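Local coordinates for protein uroporphyrinogen III synthase (PDB 1WCW) that probably catalyses the closure of linear hydroxymethylbilane to uroporphyrinogen III, with inversion of its last pyrrole ring, in tetrapyrrole biosynthesis, at residues A[52-57]-A[81-86]; A[58-63]-A[133-138]. One frame throughout, in Å; residues are numbered along the deposited sequence.

In the fold
Segment 52-57 runs straight into 58-63, and the segments of the two contacts alternate along the chain; helix 50-57 and strand 62-65 follow each other through a short loop. The contact centres lie 11 Å apart, about 25 Å and 21 Å from the centre of the chain. Both belong to the α/β domain built on the mixed sheet: contact 1 joins helix 50-57 to the loop between helices 68-80 and 86-91, whereas contact 2 pairs strand 62-65 with strand 132-137. The layers meet where Leu56 CD1 packs on Ala135 CB at 4.0 Å. Neither contact includes a ligand among its partners, and both are packing within the domain.

Contact 1: residues A[52-57]-A[81-86]; sequences QVRALA and LGLDLE
Val53 overlaps three leucines of 81-86. With CG1 anti to the backbone N (chi1 -172°), that methyl enters between Leu83 CD1, at 3.8 Å, and the end of Leu85, while Val53 CB meets Leu81 CD1 at 3.7 Å. The side chains of Val53 and Leu85 run across each other at about a right angle, and Leu74 of helix 68-80 also touches Val53.

One turn on, Ala57 CB rests against Leu85 CD2 at 4.0 Å. The same leucine methyl reaches Leu56 CD2, so it is shared by three residues of the helix. Leu83 divides its branches: CD1 lies over the start of the Arg54 side chain, 4.0 Å from Arg54 CG, and CD2 approaches Arg54 NH2 at 3.8 Å, obliquely to the guanidinium.

The loop is shaped at both ends. Gly82 closes helix 68-80 in a Schellman motif, and Asp84 OD1 accepts a hydrogen bond from Gly87 N, capping the start of helix 86-91. A water donates to both Ala57 O (2.8 Å) and Asp84 O (2.7 Å).

The evidence thus separates two kinds of cohesion: aliphatic groups of Val53, Leu56 and Ala57 pack against the three leucines of the loop, and a single water ties two backbone carbonyls, neither of which could donate to the other.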
loop_
_atom_site.group_PDB
_atom_site.type_symbol
_atom_site.label_atom_id
_atom_site.label_comp_id
_atom_site.label_asym_id
_atom_site.label_seq_id
_atom_site.Cartn_x
_atom_site.Cartn_y
_atom_site.Cartn_z
ATOM N N GLN A 52 -17.319 14.175 -6.997
ATOM C CA GLN A 52 -16.752 13.029 -7.717
ATOM C C GLN A 52 -17.677 11.815 -7.604
ATOM O O GLN A 52 -17.848 11.089 -8.570
ATOM C CB GLN A 52 -15.419 12.649 -7.123
ATOM C CG GLN A 52 -14.408 13.829 -6.995
ATOM C CD GLN A 52 -14.183 14.560 -8.279
ATOM O OE1 GLN A 52 -13.732 13.984 -9.281
ATOM N NE2 GLN A 52 -14.461 15.872 -8.262
ATOM N N VAL A 53 -18.290 11.626 -6.425
ATOM C CA VAL A 53 -19.202 10.490 -6.234
ATOM C C VAL A 53 -20.445 10.674 -7.091
ATOM O O VAL A 53 -20.944 9.721 -7.714
ATOM C CB VAL A 53 -19.573 10.299 -4.745
ATOM C CG1 VAL A 53 -20.369 8.962 -4.661
ATOM C CG2 VAL A 53 -18.308 10.145 -3.855
ATOM N N ARG A 54 -20.952 11.907 -7.167
ATOM C CA ARG A 54 -22.126 12.176 -8.031
ATOM C C ARG A 54 -21.825 11.876 -9.509
ATOM O O ARG A 54 -22.654 11.302 -10.232
ATOM C CB ARG A 54 -22.559 13.645 -7.913
ATOM C CG ARG A 54 -23.191 13.971 -6.576
ATOM C CD ARG A 54 -23.555 15.472 -6.472
ATOM N NE ARG A 54 -24.423 15.710 -5.325
ATOM C CZ ARG A 54 -25.630 15.159 -5.163
ATOM N NH1 ARG A 54 -26.337 15.436 -4.074
ATOM N NH2 ARG A 54 -26.142 14.342 -6.085
ATOM N N ALA A 55 -20.606 12.250 -9.914
ATOM C CA ALA A 55 -20.187 11.972 -11.275
ATOM C C ALA A 55 -20.153 10.461 -11.525
ATOM O O ALA A 55 -20.591 9.963 -12.591
ATOM C CB ALA A 55 -18.826 12.604 -11.569
ATOM N N LEU A 56 -19.571 9.705 -10.574
ATOM C CA LEU A 56 -19.568 8.256 -10.732
ATOM C C LEU A 56 -21.007 7.719 -10.843
ATOM O O LEU A 56 -21.305 6.780 -11.624
ATOM C CB LEU A 56 -18.865 7.611 -9.523
ATOM C CG LEU A 56 -18.903 6.125 -9.408
ATOM C CD1 LEU A 56 -18.180 5.511 -10.614
ATOM C CD2 LEU A 56 -18.203 5.713 -8.092
ATOM N N ALA A 57 -21.944 8.294 -10.062
ATOM C CA ALA A 57 -23.331 7.797 -10.082
ATOM C C ALA A 57 -24.047 8.028 -11.445
ATOM O O ALA A 57 -25.086 7.437 -11.689
ATOM C CB ALA A 57 -24.137 8.484 -8.912
ATOM N N LEU A 81 -24.519 9.720 0.705
ATOM C CA LEU A 81 -25.004 10.750 -0.164
ATOM C C LEU A 81 -26.342 10.391 -0.775
ATOM O O LEU A 81 -26.916 11.171 -1.540
ATOM C CB LEU A 81 -23.949 10.984 -1.286
ATOM C CG LEU A 81 -22.673 11.605 -0.748
ATOM C CD1 LEU A 81 -21.550 11.656 -1.877
ATOM C CD2 LEU A 81 -22.899 13.066 -0.323
ATOM N N GLY A 82 -26.901 9.221 -0.513
ATOM C CA GLY A 82 -28.155 8.887 -1.150
ATOM C C GLY A 82 -28.021 8.609 -2.632
ATOM O O GLY A 82 -28.954 8.867 -3.399
ATOM N N LEU A 83 -26.904 7.993 -3.051
ATOM C CA LEU A 83 -26.676 7.721 -4.453
ATOM C C LEU A 83 -26.584 6.241 -4.715
ATOM O O LEU A 83 -26.152 5.473 -3.881
ATOM C CB LEU A 83 -25.379 8.387 -4.879
ATOM C CG LEU A 83 -25.298 9.893 -4.857
ATOM C CD1 LEU A 83 -23.860 10.314 -5.098
ATOM C CD2 LEU A 83 -26.240 10.503 -5.905
ATOM N N ASP A 84 -27.020 5.836 -5.895
ATOM C CA ASP A 84 -26.896 4.471 -6.276
ATOM C C ASP A 84 -25.602 4.298 -7.066
ATOM O O ASP A 84 -25.465 4.808 -8.207
ATOM C CB ASP A 84 -28.088 4.053 -7.139
ATOM C CG ASP A 84 -27.832 2.775 -7.884
ATOM O OD1 ASP A 84 -27.181 1.868 -7.316
ATOM O OD2 ASP A 84 -28.305 2.662 -9.035
ATOM N N LEU A 85 -24.641 3.614 -6.423
ATOM C CA LEU A 85 -23.358 3.337 -7.094
ATOM C C LEU A 85 -23.330 1.912 -7.602
ATOM O O LEU A 85 -22.575 1.608 -8.536
ATOM C CB LEU A 85 -22.211 3.569 -6.112
ATOM C CG LEU A 85 -22.053 4.994 -5.602
ATOM C CD1 LEU A 85 -20.773 5.052 -4.772
ATOM C CD2 LEU A 85 -21.966 6.012 -6.707
ATOM N N GLU A 86 -24.133 1.031 -7.043
ATOM C CA GLU A 86 -24.081 -0.363 -7.503
ATOM C C GLU A 86 -24.517 -0.507 -8.938
ATOM O O GLU A 86 -23.920 -1.294 -9.692
ATOM C CB GLU A 86 -24.947 -1.278 -6.605
ATOM C CG GLU A 86 -24.477 -1.280 -5.156
ATOM C CD GLU A 86 -25.309 -2.189 -4.249
ATOM O OE1 GLU A 86 -25.234 -3.419 -4.409
ATOM O OE2 GLU A 86 -26.041 -1.678 -3.378
HETATM O O HOH W 1 -26.930 6.090 -10.112
#

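Contact 2: residues A[58-63]-A[133-138]; sequences QGVDLF and VAALQL
Val133 meets 58-63 through both backbone polar atoms and its side chain. Its N donates to Asp61 OD2 at 2.9 Å, a nearly straight bond (162° at the hydrogen) that uses the anti lone pair of the carboxylate. Asp61 CG lies anti to its own carbonyl carbon (chi1 -62°), which leaves OD2 alongside strand 132-137. Val133 O takes two donors in its carbonyl plane, Asp61 N at 2.8 Å and the longer Leu62 N at 3.2 Å. Side-chain packing joins in: Val133 CG1 touches Val60 CG1 at 4.0 Å, the two valines crossing at about a right angle.

At Ala134 the parallel pairing with Leu62 begins. Ala134 CB packs against Leu62 CD2, and its CA makes a CA-H...O contact with Leu62 O. Its backbone hydrogen bonds go instead to Arg156 and Leu158 of strand 155-167, as expected for a strand held between two neighbours.

Ala135 pairs with Phe63. Its N donates to Leu62 O at 2.8 Å, tilted 25° from the carbonyl plane, while its O receives a CA-H...O contact from Phe63 CA. Ala135 CB comes to the edge of the Phe63 ring, near its plane, 3.8 Å from CD1, and also lies 4.2 Å from Val60 CG1. Further along, Gln137 CB approaches Phe63 CZ obliquely at 4.3 Å.

Leu62 and Ala134 therefore occupy one face of the sheet, Phe63 and Ala135 the other. Strand 62-65 is bonded on its far side to strand 93-96, through Phe93 and Leu95. The chemistry implies a junction set mainly by the main chain: three of the four hydrogen bonds join backbone atoms, the Asp61 carboxylate accepts the fourth just before regular pairing starts, and the methyls of Ala134 and Ala135 pack against the larger side chains of Leu62 and Phe63.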
loop_
_atom_site.group_PDB
_atom_site.type_symbol
_atom_site.label_atom_id
_atom_site.label_comp_id
_atom_site.label_asym_id
_atom_site.label_seq_id
_atom_site.Cartn_x
_atom_site.Cartn_y
_atom_site.Cartn_z
ATOM N N GLN A 58 -23.479 8.891 -12.260
ATOM C CA GLN A 58 -24.026 9.172 -13.605
ATOM C C GLN A 58 -23.593 8.088 -14.603
ATOM O O GLN A 58 -24.100 8.068 -15.731
ATOM C CB GLN A 58 -23.508 10.511 -14.117
ATOM C CG GLN A 58 -23.855 11.673 -13.248
ATOM C CD GLN A 58 -25.318 11.771 -13.051
ATOM O OE1 GLN A 58 -26.102 11.816 -14.014
ATOM N NE2 GLN A 58 -25.721 11.793 -11.801
ATOM N N GLY A 59 -22.698 7.178 -14.195
ATOM C CA GLY A 59 -22.235 6.118 -15.073
ATOM C C GLY A 59 -20.818 6.406 -15.590
ATOM O O GLY A 59 -20.414 7.536 -15.940
ATOM N N VAL A 60 -20.040 5.313 -15.646
ATOM C CA VAL A 60 -18.656 5.342 -16.162
ATOM C C VAL A 60 -18.421 4.079 -16.995
ATOM O O VAL A 60 -19.116 3.068 -16.837
ATOM C CB VAL A 60 -17.588 5.398 -15.015
ATOM C CG1 VAL A 60 -17.780 6.673 -14.200
ATOM C CG2 VAL A 60 -17.675 4.186 -14.112
ATOM N N ASP A 61 -17.394 4.160 -17.816
ATOM C CA ASP A 61 -17.111 3.007 -18.667
ATOM C C ASP A 61 -16.193 2.023 -18.025
ATOM O O ASP A 61 -16.289 0.827 -18.273
ATOM C CB ASP A 61 -16.538 3.563 -19.960
ATOM C CG ASP A 61 -17.536 4.436 -20.629
ATOM O OD1 ASP A 61 -18.513 3.867 -21.148
ATOM O OD2 ASP A 61 -17.410 5.687 -20.520
ATOM N N LEU A 62 -15.327 2.530 -17.160
ATOM C CA LEU A 62 -14.354 1.689 -16.496
ATOM C C LEU A 62 -14.211 2.176 -15.061
ATOM O O LEU A 62 -14.261 3.379 -14.778
ATOM C CB LEU A 62 -13.014 1.782 -17.234
ATOM C CG LEU A 62 -11.864 0.887 -16.806
ATOM C CD1 LEU A 62 -10.984 0.613 -18.049
ATOM C CD2 LEU A 62 -11.111 1.504 -15.726
ATOM N N PHE A 63 -14.043 1.221 -14.166
ATOM C CA PHE A 63 -13.787 1.501 -12.761
ATOM C C PHE A 63 -12.552 0.722 -12.356
ATOM O O PHE A 63 -12.473 -0.483 -12.484
ATOM C CB PHE A 63 -14.989 1.064 -11.887
ATOM C CG PHE A 63 -14.758 1.298 -10.395
ATOM C CD1 PHE A 63 -14.745 2.596 -9.862
ATOM C CD2 PHE A 63 -14.487 0.241 -9.550
ATOM C CE1 PHE A 63 -14.436 2.806 -8.472
ATOM C CE2 PHE A 63 -14.200 0.448 -8.200
ATOM C CZ PHE A 63 -14.163 1.696 -7.671
ATOM N N VAL A 133 -15.298 7.510 -19.821
ATOM C CA VAL A 133 -14.791 7.888 -18.493
ATOM C C VAL A 133 -14.309 6.696 -17.688
ATOM O O VAL A 133 -15.002 5.675 -17.680
ATOM C CB VAL A 133 -15.897 8.585 -17.703
ATOM C CG1 VAL A 133 -15.359 8.971 -16.340
ATOM C CG2 VAL A 133 -16.360 9.792 -18.489
ATOM N N ALA A 134 -13.148 6.869 -17.109
ATOM C CA ALA A 134 -12.550 5.847 -16.230
ATOM C C ALA A 134 -12.460 6.436 -14.829
ATOM O O ALA A 134 -11.734 7.400 -14.573
ATOM C CB ALA A 134 -11.136 5.443 -16.714
ATOM N N ALA A 135 -13.139 5.804 -13.897
ATOM C CA ALA A 135 -13.113 6.209 -12.496
ATOM C C ALA A 135 -11.961 5.471 -11.845
ATOM O O ALA A 135 -11.827 4.239 -12.010
ATOM C CB ALA A 135 -14.401 5.802 -11.834
ATOM N N LEU A 136 -11.093 6.189 -11.161
ATOM C CA LEU A 136 -9.913 5.612 -10.546
ATOM C C LEU A 136 -9.976 5.878 -9.050
ATOM O O LEU A 136 -9.962 7.060 -8.621
ATOM C CB LEU A 136 -8.665 6.259 -11.191
ATOM C CG LEU A 136 -7.355 5.929 -10.518
ATOM C CD1 LEU A 136 -7.029 4.470 -10.562
ATOM C CD2 LEU A 136 -6.297 6.672 -11.236
ATOM N N GLN A 137 -10.010 4.848 -8.246
ATOM C CA GLN A 137 -10.012 5.026 -6.800
ATOM C C GLN A 137 -8.566 5.090 -6.318
ATOM O O GLN A 137 -7.764 4.178 -6.582
ATOM C CB GLN A 137 -10.709 3.834 -6.172
ATOM C CG GLN A 137 -10.670 3.809 -4.626
ATOM C CD GLN A 137 -9.542 2.920 -4.097
ATOM O OE1 GLN A 137 -8.732 3.349 -3.241
ATOM N NE2 GLN A 137 -9.500 1.739 -4.552
ATOM N N LEU A 138 -8.223 6.176 -5.617
ATOM C CA LEU A 138 -6.888 6.489 -5.084
ATOM C C LEU A 138 -6.909 6.455 -3.562
ATOM O O LEU A 138 -7.952 6.294 -2.903
ATOM C CB LEU A 138 -6.586 7.888 -5.545
ATOM C CG LEU A 138 -6.574 8.075 -7.058
ATOM C CD1 LEU A 138 -6.542 9.580 -7.412
ATOM C CD2 LEU A 138 -5.354 7.323 -7.646
#